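Local coordinates for ABC transporter, periplasmic substrate-binding protein (Thermotoga maritima, PDB 2HPG) that probably captures a solute in the periplasm and delivers it to a membrane transporter of the tripartite ATP-independent (TRAP) type, at residues Met87-Tyr91 against Ala168-Ser172; Val138-Phe144 against Glu221-Leu227; Thr203-Asn209 against Glu269-Lys275. All coordinates share one frame; numbering follows the deposited sequence.

Interaction 1 of 3, residues Met87-Tyr91 against Ala168-Ser172; sequences MNLAY and AWQES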
loop_
_atom_site.group_PDB
_atom_site.type_symbol
_atom_site.label_atom_id
_atom_site.label_comp_id
_atom_site.label_asym_id
_atom_site.label_seq_id
_atom_site.Cartn_x
_atom_site.Cartn_y
_atom_site.Cartn_z
HETATM N N MSE A 87 3.545 1.040 9.577
HETATM C CA MSE A 87 2.396 1.434 8.747
HETATM C C MSE A 87 1.917 0.359 7.746
HETATM O O MSE A 87 0.948 0.595 7.020
HETATM C CB MSE A 87 2.688 2.745 8.030
HETATM C CG MSE A 87 3.173 3.828 8.985
HETATM SE SE MSE A 87 3.216 5.601 8.275
HETATM C CE MSE A 87 1.670 5.549 7.097
ATOM N N ASN A 88 2.566 -0.801 7.728
ATOM C CA ASN A 88 2.133 -1.945 6.894
ATOM C C ASN A 88 1.651 -3.121 7.743
ATOM O O ASN A 88 1.399 -4.227 7.232
ATOM C CB ASN A 88 3.267 -2.404 5.957
ATOM C CG ASN A 88 2.777 -2.697 4.534
ATOM O OD1 ASN A 88 1.936 -3.563 4.324
ATOM N ND2 ASN A 88 3.267 -1.943 3.578
ATOM N N LEU A 89 1.513 -2.885 9.041
ATOM C CA LEU A 89 1.070 -3.925 9.938
ATOM C C LEU A 89 -0.462 -3.965 10.048
ATOM O O LEU A 89 -1.162 -2.956 9.824
ATOM C CB LEU A 89 1.758 -3.783 11.312
ATOM C CG LEU A 89 3.195 -4.297 11.361
ATOM C CD1 LEU A 89 3.741 -4.148 12.764
ATOM C CD2 LEU A 89 3.281 -5.737 10.945
ATOM N N ALA A 90 -0.968 -5.157 10.355
ATOM C CA ALA A 90 -2.408 -5.403 10.432
ATOM C C ALA A 90 -3.070 -4.402 11.349
ATOM O O ALA A 90 -2.565 -4.128 12.420
ATOM C CB ALA A 90 -2.697 -6.834 10.907
ATOM N N TYR A 91 -4.185 -3.843 10.887
ATOM C CA TYR A 91 -5.026 -2.882 11.636
ATOM C C TYR A 91 -4.397 -1.558 12.037
ATOM O O TYR A 91 -5.044 -0.797 12.744
ATOM C CB TYR A 91 -5.708 -3.539 12.858
ATOM C CG TYR A 91 -6.669 -4.601 12.428
ATOM C CD1 TYR A 91 -6.332 -5.938 12.518
ATOM C CD2 TYR A 91 -7.895 -4.266 11.859
ATOM C CE1 TYR A 91 -7.201 -6.916 12.072
ATOM C CE2 TYR A 91 -8.777 -5.254 11.424
ATOM C CZ TYR A 91 -8.427 -6.564 11.544
ATOM O OH TYR A 91 -9.289 -7.549 11.089
ATOM N N ALA A 168 6.385 -7.504 7.296
ATOM C CA ALA A 168 5.174 -6.855 7.811
ATOM C C ALA A 168 3.907 -7.639 7.438
ATOM O O ALA A 168 3.019 -7.831 8.263
ATOM C CB ALA A 168 5.077 -5.416 7.332
ATOM N N TRP A 169 3.845 -8.112 6.202
ATOM C CA TRP A 169 2.722 -8.936 5.741
ATOM C C TRP A 169 2.703 -10.339 6.339
ATOM O O TRP A 169 1.678 -10.796 6.853
ATOM C CB TRP A 169 2.787 -9.115 4.236
ATOM C CG TRP A 169 2.898 -7.884 3.404
ATOM C CD1 TRP A 169 4.045 -7.366 2.887
ATOM C CD2 TRP A 169 1.818 -7.085 2.863
ATOM N NE1 TRP A 169 3.756 -6.280 2.089
ATOM C CE2 TRP A 169 2.402 -6.084 2.067
ATOM C CE3 TRP A 169 0.424 -7.121 2.992
ATOM C CZ2 TRP A 169 1.640 -5.118 1.381
ATOM C CZ3 TRP A 169 -0.335 -6.178 2.309
ATOM C CH2 TRP A 169 0.279 -5.176 1.525
ATOM N N GLN A 170 3.837 -11.034 6.233
ATOM C CA GLN A 170 3.932 -12.426 6.662
ATOM C C GLN A 170 3.606 -12.562 8.141
ATOM O O GLN A 170 2.792 -13.401 8.538
ATOM C CB GLN A 170 5.317 -13.002 6.360
ATOM C CG GLN A 170 5.695 -13.043 4.888
ATOM C CD GLN A 170 5.032 -14.144 4.123
ATOM O OE1 GLN A 170 5.152 -15.298 4.497
ATOM N NE2 GLN A 170 4.355 -13.802 3.020
ATOM N N GLU A 171 4.232 -11.728 8.957
ATOM C CA GLU A 171 4.050 -11.778 10.414
ATOM C C GLU A 171 2.655 -11.370 10.833
ATOM O O GLU A 171 2.121 -11.924 11.769
ATOM C CB GLU A 171 5.051 -10.851 11.099
ATOM C CG GLU A 171 6.490 -11.265 10.889
ATOM C CD GLU A 171 6.863 -12.502 11.663
ATOM O OE1 GLU A 171 6.162 -12.828 12.654
ATOM O OE2 GLU A 171 7.863 -13.157 11.268
ATOM N N SER A 172 2.082 -10.386 10.145
ATOM C CA SER A 172 0.699 -9.981 10.367
ATOM C C SER A 172 -0.294 -11.136 10.131
ATOM O O SER A 172 -1.104 -11.449 11.009
ATOM C CB SER A 172 0.352 -8.797 9.465
ATOM O OG SER A 172 0.982 -7.618 9.932
#

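Interaction 2 of 3, residues Val138-Phe144 against Glu221-Leu227; sequences VQGYRHF and ETGHFLL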
loop_
_atom_site.group_PDB
_atom_site.type_symbol
_atom_site.label_atom_id
_atom_site.label_comp_id
_atom_site.label_asym_id
_atom_site.label_seq_id
_atom_site.Cartn_x
_atom_site.Cartn_y
_atom_site.Cartn_z
ATOM N N VAL A 138 -3.521 5.282 -1.438
ATOM C CA VAL A 138 -4.134 4.186 -0.706
ATOM C C VAL A 138 -4.873 3.263 -1.680
ATOM O O VAL A 138 -5.644 3.718 -2.520
ATOM C CB VAL A 138 -5.051 4.775 0.412
ATOM C CG1 VAL A 138 -6.048 3.788 0.911
ATOM C CG2 VAL A 138 -4.164 5.293 1.571
ATOM N N GLN A 139 -4.588 1.961 -1.593
ATOM C CA GLN A 139 -5.239 0.994 -2.473
ATOM C C GLN A 139 -6.519 0.437 -1.868
ATOM O O GLN A 139 -7.304 -0.209 -2.560
ATOM C CB GLN A 139 -4.281 -0.136 -2.809
ATOM C CG GLN A 139 -3.321 0.204 -3.923
ATOM C CD GLN A 139 -2.447 -0.948 -4.270
ATOM O OE1 GLN A 139 -2.946 -2.013 -4.617
ATOM N NE2 GLN A 139 -1.135 -0.764 -4.156
ATOM N N GLY A 140 -6.746 0.685 -0.578
ATOM C CA GLY A 140 -7.966 0.250 0.070
ATOM C C GLY A 140 -7.746 -0.887 1.036
ATOM O O GLY A 140 -6.619 -1.350 1.206
ATOM N N TYR A 141 -8.838 -1.326 1.659
ATOM C CA TYR A 141 -8.815 -2.408 2.635
ATOM C C TYR A 141 -8.765 -3.761 1.977
ATOM O O TYR A 141 -9.473 -4.026 1.005
ATOM C CB TYR A 141 -10.056 -2.382 3.522
ATOM C CG TYR A 141 -10.080 -1.187 4.392
ATOM C CD1 TYR A 141 -9.439 -1.191 5.626
ATOM C CD2 TYR A 141 -10.638 -0.009 3.947
ATOM C CE1 TYR A 141 -9.431 -0.077 6.409
ATOM C CE2 TYR A 141 -10.635 1.103 4.730
ATOM C CZ TYR A 141 -10.030 1.060 5.959
ATOM O OH TYR A 141 -10.014 2.189 6.729
ATOM N N ARG A 142 -7.965 -4.621 2.579
ATOM C CA ARG A 142 -7.807 -5.984 2.145
ATOM C C ARG A 142 -8.588 -6.896 3.065
ATOM O O ARG A 142 -8.688 -6.653 4.280
ATOM C CB ARG A 142 -6.321 -6.338 2.116
ATOM C CG ARG A 142 -5.627 -5.596 0.997
ATOM C CD ARG A 142 -4.145 -5.569 1.087
ATOM N NE ARG A 142 -3.515 -6.852 0.771
ATOM C CZ ARG A 142 -2.781 -7.131 -0.311
ATOM N NH1 ARG A 142 -2.559 -6.238 -1.250
ATOM N NH2 ARG A 142 -2.227 -8.330 -0.422
ATOM N N HIS A 143 -9.162 -7.943 2.465
ATOM C CA HIS A 143 -10.050 -8.885 3.154
ATOM C C HIS A 143 -9.596 -10.286 2.787
ATOM O O HIS A 143 -8.895 -10.444 1.807
ATOM C CB HIS A 143 -11.503 -8.666 2.681
ATOM C CG HIS A 143 -12.021 -7.278 2.930
ATOM N ND1 HIS A 143 -12.052 -6.710 4.184
ATOM C CD2 HIS A 143 -12.520 -6.348 2.078
ATOM C CE1 HIS A 143 -12.535 -5.479 4.093
ATOM N NE2 HIS A 143 -12.848 -5.242 2.828
ATOM N N PHE A 144 -9.968 -11.292 3.559
ATOM C CA PHE A 144 -9.580 -12.665 3.227
ATOM C C PHE A 144 -10.418 -13.221 2.065
ATOM O O PHE A 144 -11.621 -12.995 2.039
ATOM C CB PHE A 144 -9.731 -13.568 4.439
ATOM C CG PHE A 144 -8.647 -13.391 5.456
ATOM C CD1 PHE A 144 -7.400 -13.935 5.246
ATOM C CD2 PHE A 144 -8.864 -12.653 6.586
ATOM C CE1 PHE A 144 -6.386 -13.775 6.177
ATOM C CE2 PHE A 144 -7.870 -12.487 7.518
ATOM C CZ PHE A 144 -6.622 -13.046 7.304
ATOM N N GLU A 221 -14.849 -9.897 5.342
ATOM C CA GLU A 221 -14.460 -8.508 5.463
ATOM C C GLU A 221 -13.802 -8.157 6.793
ATOM O O GLU A 221 -14.302 -7.327 7.570
ATOM C CB GLU A 221 -15.650 -7.597 5.186
ATOM C CG GLU A 221 -16.102 -7.609 3.725
ATOM C CD GLU A 221 -17.091 -6.527 3.444
ATOM O OE1 GLU A 221 -17.711 -6.050 4.407
ATOM O OE2 GLU A 221 -17.285 -6.162 2.274
ATOM N N THR A 222 -12.644 -8.770 7.014
ATOM C CA THR A 222 -11.834 -8.511 8.186
ATOM C C THR A 222 -11.186 -7.138 8.108
ATOM O O THR A 222 -10.852 -6.577 9.146
ATOM C CB THR A 222 -10.736 -9.535 8.345
ATOM O OG1 THR A 222 -10.100 -9.736 7.084
ATOM C CG2 THR A 222 -11.294 -10.868 8.856
ATOM N N GLY A 223 -10.990 -6.614 6.895
ATOM C CA GLY A 223 -10.416 -5.276 6.693
ATOM C C GLY A 223 -9.095 -5.106 7.453
ATOM O O GLY A 223 -8.806 -4.043 8.013
ATOM N N HIS A 224 -8.301 -6.166 7.457
ATOM C CA HIS A 224 -7.098 -6.273 8.292
ATOM C C HIS A 224 -5.874 -5.450 7.816
ATOM O O HIS A 224 -4.968 -5.198 8.621
ATOM C CB HIS A 224 -6.711 -7.748 8.440
ATOM C CG HIS A 224 -6.505 -8.435 7.128
ATOM N ND1 HIS A 224 -7.505 -9.130 6.485
ATOM C CD2 HIS A 224 -5.434 -8.475 6.304
ATOM C CE1 HIS A 224 -7.055 -9.578 5.329
ATOM N NE2 HIS A 224 -5.797 -9.204 5.193
ATOM N N PHE A 225 -5.826 -5.056 6.535
ATOM C CA PHE A 225 -4.834 -4.091 6.049
ATOM C C PHE A 225 -5.528 -2.957 5.319
ATOM O O PHE A 225 -6.499 -3.173 4.595
ATOM C CB PHE A 225 -3.834 -4.681 5.037
ATOM C CG PHE A 225 -2.947 -5.764 5.563
ATOM C CD1 PHE A 225 -2.112 -5.555 6.644
ATOM C CD2 PHE A 225 -2.880 -6.968 4.909
ATOM C CE1 PHE A 225 -1.292 -6.553 7.085
ATOM C CE2 PHE A 225 -2.070 -7.968 5.341
ATOM C CZ PHE A 225 -1.262 -7.771 6.430
ATOM N N LEU A 226 -5.029 -1.741 5.532
ATOM C CA LEU A 226 -5.226 -0.640 4.594
ATOM C C LEU A 226 -3.882 -0.396 3.920
ATOM O O LEU A 226 -2.928 0.028 4.579
ATOM C CB LEU A 226 -5.688 0.632 5.301
ATOM C CG LEU A 226 -5.928 1.794 4.351
ATOM C CD1 LEU A 226 -7.104 1.502 3.429
ATOM C CD2 LEU A 226 -6.104 3.089 5.122
ATOM N N LEU A 227 -3.796 -0.673 2.624
ATOM C CA LEU A 227 -2.530 -0.561 1.890
ATOM C C LEU A 227 -2.180 0.887 1.568
ATOM O O LEU A 227 -2.823 1.550 0.731
ATOM C CB LEU A 227 -2.550 -1.441 0.628
ATOM C CG LEU A 227 -1.316 -1.434 -0.283
ATOM C CD1 LEU A 227 -0.010 -1.377 0.486
ATOM C CD2 LEU A 227 -1.376 -2.687 -1.184
#

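Interaction 3 of 3, residues Thr203-Asn209 against Glu269-Lys275; sequences TYANVYN and EEEYKQK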
loop_
_atom_site.group_PDB
_atom_site.type_symbol
_atom_site.label_atom_id
_atom_site.label_comp_id
_atom_site.label_asym_id
_atom_site.label_seq_id
_atom_site.Cartn_x
_atom_site.Cartn_y
_atom_site.Cartn_z
ATOM N N THR A 203 -7.885 -6.831 -2.159
ATOM C CA THR A 203 -8.997 -5.930 -2.379
ATOM C C THR A 203 -9.984 -6.557 -3.373
ATOM O O THR A 203 -9.640 -7.510 -4.049
ATOM C CB THR A 203 -8.497 -4.648 -3.006
ATOM O OG1 THR A 203 -8.007 -4.951 -4.307
ATOM C CG2 THR A 203 -7.377 -4.046 -2.147
ATOM N N TYR A 204 -11.202 -6.013 -3.452
ATOM C CA TYR A 204 -12.211 -6.517 -4.380
ATOM C C TYR A 204 -11.771 -6.320 -5.843
ATOM O O TYR A 204 -12.063 -7.147 -6.705
ATOM C CB TYR A 204 -13.557 -5.820 -4.127
ATOM C CG TYR A 204 -14.376 -6.354 -2.942
ATOM C CD1 TYR A 204 -15.135 -7.500 -3.067
ATOM C CD2 TYR A 204 -14.411 -5.681 -1.717
ATOM C CE1 TYR A 204 -15.915 -7.948 -2.048
ATOM C CE2 TYR A 204 -15.193 -6.146 -0.670
ATOM C CZ TYR A 204 -15.928 -7.291 -0.843
ATOM O OH TYR A 204 -16.717 -7.818 0.168
ATOM N N ALA A 205 -11.086 -5.219 -6.134
ATOM C CA ALA A 205 -10.526 -4.979 -7.482
ATOM C C ALA A 205 -9.544 -6.081 -7.875
ATOM O O ALA A 205 -9.599 -6.603 -8.983
ATOM C CB ALA A 205 -9.834 -3.613 -7.535
ATOM N N ASN A 206 -8.639 -6.427 -6.959
ATOM C CA ASN A 206 -7.664 -7.502 -7.206
ATOM C C ASN A 206 -8.398 -8.805 -7.484
ATOM O O ASN A 206 -8.072 -9.539 -8.426
ATOM C CB ASN A 206 -6.787 -7.765 -5.971
ATOM C CG ASN A 206 -5.819 -6.637 -5.635
ATOM O OD1 ASN A 206 -5.435 -5.826 -6.483
ATOM N ND2 ASN A 206 -5.421 -6.584 -4.371
ATOM N N VAL A 207 -9.373 -9.120 -6.635
ATOM C CA VAL A 207 -10.116 -10.376 -6.769
ATOM C C VAL A 207 -10.881 -10.386 -8.086
ATOM O O VAL A 207 -10.856 -11.374 -8.818
ATOM C CB VAL A 207 -11.099 -10.600 -5.606
ATOM C CG1 VAL A 207 -12.013 -11.820 -5.890
ATOM C CG2 VAL A 207 -10.328 -10.774 -4.279
ATOM N N TYR A 208 -11.552 -9.287 -8.406
ATOM C CA TYR A 208 -12.346 -9.259 -9.636
ATOM C C TYR A 208 -11.483 -9.304 -10.918
ATOM O O TYR A 208 -11.747 -10.083 -11.865
ATOM C CB TYR A 208 -13.254 -8.031 -9.685
ATOM C CG TYR A 208 -14.201 -8.085 -10.894
ATOM C CD1 TYR A 208 -15.336 -8.862 -10.859
ATOM C CD2 TYR A 208 -13.928 -7.361 -12.056
ATOM C CE1 TYR A 208 -16.199 -8.937 -11.963
ATOM C CE2 TYR A 208 -14.774 -7.423 -13.167
ATOM C CZ TYR A 208 -15.915 -8.218 -13.102
ATOM O OH TYR A 208 -16.803 -8.306 -14.183
ATOM N N ASN A 209 -10.498 -8.424 -10.986
ATOM C CA ASN A 209 -9.640 -8.328 -12.170
ATOM C C ASN A 209 -8.798 -9.594 -12.370
ATOM O O ASN A 209 -8.446 -9.923 -13.483
ATOM C CB ASN A 209 -8.749 -7.093 -12.089
ATOM C CG ASN A 209 -9.535 -5.797 -12.244
ATOM O OD1 ASN A 209 -10.516 -5.738 -12.987
ATOM N ND2 ASN A 209 -9.094 -4.752 -11.566
ATOM N N GLU A 269 -14.031 0.335 -4.972
ATOM C CA GLU A 269 -14.097 -0.904 -4.212
ATOM C C GLU A 269 -15.533 -1.385 -4.001
ATOM O O GLU A 269 -15.785 -2.590 -3.973
ATOM C CB GLU A 269 -13.389 -0.750 -2.873
ATOM C CG GLU A 269 -11.883 -1.016 -2.947
ATOM C CD GLU A 269 -11.542 -2.474 -3.312
ATOM O OE1 GLU A 269 -11.764 -3.394 -2.494
ATOM O OE2 GLU A 269 -11.000 -2.690 -4.415
ATOM N N GLU A 270 -16.455 -0.430 -3.842
ATOM C CA GLU A 270 -17.881 -0.716 -3.733
ATOM C C GLU A 270 -18.418 -1.332 -5.040
ATOM O O GLU A 270 -19.175 -2.314 -4.997
ATOM C CB GLU A 270 -18.681 0.554 -3.395
ATOM C CG GLU A 270 -18.510 1.083 -1.963
ATOM C CD GLU A 270 -17.146 1.710 -1.659
ATOM O OE1 GLU A 270 -16.322 1.894 -2.588
ATOM O OE2 GLU A 270 -16.905 2.031 -0.466
ATOM N N GLU A 271 -18.014 -0.777 -6.185
ATOM C CA GLU A 271 -18.453 -1.294 -7.483
ATOM C C GLU A 271 -17.956 -2.689 -7.729
ATOM O O GLU A 271 -18.675 -3.514 -8.254
ATOM C CB GLU A 271 -17.941 -0.425 -8.617
ATOM C CG GLU A 271 -18.493 0.954 -8.624
ATOM C CD GLU A 271 -17.951 1.780 -9.778
ATOM O OE1 GLU A 271 -17.705 2.985 -9.564
ATOM O OE2 GLU A 271 -17.776 1.235 -10.889
ATOM N N TYR A 272 -16.697 -2.936 -7.380
ATOM C CA TYR A 272 -16.095 -4.254 -7.542
ATOM C C TYR A 272 -16.716 -5.277 -6.612
ATOM O O TYR A 272 -16.866 -6.426 -6.994
ATOM C CB TYR A 272 -14.584 -4.181 -7.325
ATOM C CG TYR A 272 -13.805 -3.659 -8.512
ATOM C CD1 TYR A 272 -13.806 -4.348 -9.722
ATOM C CD2 TYR A 272 -13.041 -2.517 -8.414
ATOM C CE1 TYR A 272 -13.085 -3.891 -10.813
ATOM C CE2 TYR A 272 -12.293 -2.048 -9.494
ATOM C CZ TYR A 272 -12.331 -2.742 -10.699
ATOM O OH TYR A 272 -11.602 -2.288 -11.768
ATOM N N LYS A 273 -17.098 -4.855 -5.407
ATOM C CA LYS A 273 -17.863 -5.715 -4.494
ATOM C C LYS A 273 -19.141 -6.194 -5.155
ATOM O O LYS A 273 -19.437 -7.385 -5.144
ATOM C CB LYS A 273 -18.189 -4.982 -3.176
ATOM C CG LYS A 273 -18.933 -5.840 -2.140
ATOM C CD LYS A 273 -19.060 -5.139 -0.797
ATOM C CE LYS A 273 -19.823 -5.990 0.214
ATOM N NZ LYS A 273 -19.908 -5.338 1.541
ATOM N N GLN A 274 -19.883 -5.260 -5.748
ATOM C CA GLN A 274 -21.113 -5.604 -6.470
ATOM C C GLN A 274 -20.843 -6.539 -7.628
ATOM O O GLN A 274 -21.640 -7.470 -7.877
ATOM C CB GLN A 274 -21.826 -4.350 -7.024
ATOM C CG GLN A 274 -22.319 -3.344 -6.014
ATOM C CD GLN A 274 -23.163 -3.922 -4.904
ATOM O OE1 GLN A 274 -22.673 -4.684 -4.076
ATOM N NE2 GLN A 274 -24.433 -3.524 -4.847
ATOM N N LYS A 275 -19.760 -6.296 -8.366
ATOM C CA LYS A 275 -19.401 -7.195 -9.477
ATOM C C LYS A 275 -19.041 -8.578 -8.979
ATOM O O LYS A 275 -19.357 -9.562 -9.621
ATOM C CB LYS A 275 -18.238 -6.629 -10.291
ATOM C CG LYS A 275 -18.632 -5.456 -11.155
ATOM C CD LYS A 275 -17.459 -4.737 -11.699
ATOM C CE LYS A 275 -17.846 -3.957 -12.959
ATOM N NZ LYS A 275 -16.903 -2.832 -13.238
#

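Interaction 1 of 3, residues Met87-Tyr91 against Ala168-Ser172
Asn88 and Trp169 meet amide against ring: the flat end of the asparagine sits over one face of the indole, displaced toward the rim on its six-membered side, with the two planes inclined at 63°. Trp169 starts away from the loop, but its CG lies beside its own backbone N (chi1 -53°), which brings the benzo part back beneath Asn88. The indole also makes an edge-to-face contact with Phe225 of strand 218-234. Nearer the backbone, Asn88 CB rests 3.8 Å from Ala168 CB. In the periplasmic-binding-protein fold of family 7, this places a buried loop, just ahead of helix 92-95, along the flank of helix 167-176. Ser172 faces the loop and acts through its hydroxyl in two directions. It donates to Ala168 O, one turn back, with OG and O 2.6 Å apart and the donor close to the line of the C=O bond, and it accepts from the backbone: Ala90 N lies 3.2 Å from Ser172 OG, with an angle of 153° at the hydrogen. Leu89 comes in from beside this pair, its CD2 branch touching Ser172 OG at 3.1 Å and Ala168 O at 3.4 Å, a methyl pressed closely against two oxygens that are already hydrogen-bonded to each other. Ala90 CB meets both CB and OG of Ser172, and Ala90 O is bound by the hydroxyl of Tyr302.

Interaction 2 of 3, residues Val138-Phe144 against Glu221-Leu227
Backbone bonds from Gln139 N to Leu227 O and from Arg142 N to Phe225 O, both 2.9 Å, join two long strands, 130-146 and 218-234, as an antiparallel ladder. Leu227 N returns a 3.2 Å bond to Gly140 O. Strands this long at the centre of the sheet are consistent with the TRAP binding-protein fold, in which such strands run through both domains. Further along, where the ladder thins to a weak bond from His224 N to Arg142 O, a side chain joins in: Gly223 N donates to His143 ND1 at 2.9 Å, near the ring plane, and a neutral imidazole would then probably carry its proton on NE2. Gly223 has a positive phi, and a CB there would come close to the same imidazole. The CG of Glu221 lies squarely over the centre of the His143 ring. Beyond it, the His224 ring has Phe144 CZ over one face, the two rings inclined at 35°, and Arg142 O over the opposite face; the 2.7 Å hydrogen bond between Thr222 OG1 and His224 ND1, with that of NE2 to Glu201, holds its rotation. The guanidinium of Arg142, on a chain bent at chi3, is claimed by Glu201, while the arginine crosses Phe225 at a slant, guanidinium and phenyl planes 66° apart. Tyr141 and Leu226 form a non-hydrogen-bonded pair. With CG of Leu226 opposite its backbone N (chi1 -179°), CD1 reaches Val138 CG1 at 3.6 Å and sits above the middle of the Tyr141 ring, 3.8 Å from its centroid.

Interaction 3 of 3, residues Thr203-Asn209 against Glu269-Lys275
Tyr204 and Tyr272 mark the backbone approach, their CA atoms 5.5 Å apart, where the short helix 204-209 lies against helix 243-278. The axes of the two segments pass at 8.6 Å, with their N-to-C directions 41° apart. The side chain of Glu269, bent at chi2, reaches the start of the short helix: Tyr204 N donates to Glu269 OE1 at 2.8 Å and Ala205 N to Glu269 OE2 at 3.1 Å, each oxygen being met on its syn side. Thr203, the N-cap, accepts from Asn206 N through OG1, so the first three N-H groups of the helix are all taken by side chains. Tyr204 points at the long helix and runs alongside Lys273, whose CB stands 3.8 Å from the ring centroid, over the face. Its hydroxyl bonds to Glu221 OE2, the same oxygen that pairs with Lys273 NZ. With an alanine here, Lys273 would probably lose the ring its chain lies along, and Glu221 the hydroxyl that shares its OE2 with the lysine. The Tyr272 ring receives Ala205 over a face, Tyr272 CD2 touching Ala205 CB at 3.5 Å. Tyr208, with CG opposite its backbone N (chi1 -173°), takes Lys275 CB over a face; its side chain and that of Tyr272 cross at about a right angle while their ring planes are inclined at only 44°. A carboxylate held at a helix N-terminus by two N-H groups faces the positive end of the helix dipole, which probably helps to keep Glu269 ionised.

The three contacts form a row with interaction 2 in the middle: its centre lies about 11 Å from that of interaction 1 and about 12 Å from that of interaction 3, whereas the outer two, their centres about 22 Å apart, do not touch. Strand 218-234 faces both neighbours. On one side Tyr91 bonds through N and OH to His224 O and Thr222 O; on the other, Glu221 meets residues of interaction 3. Along the chain, interaction 1 closes before interaction 3 opens, while the segments of interaction 2 alternate with those of both. The strand pair thus ties helix 167-176 to helices 204-209 and 243-278, consistent with long strands linking the two halves of a binding protein.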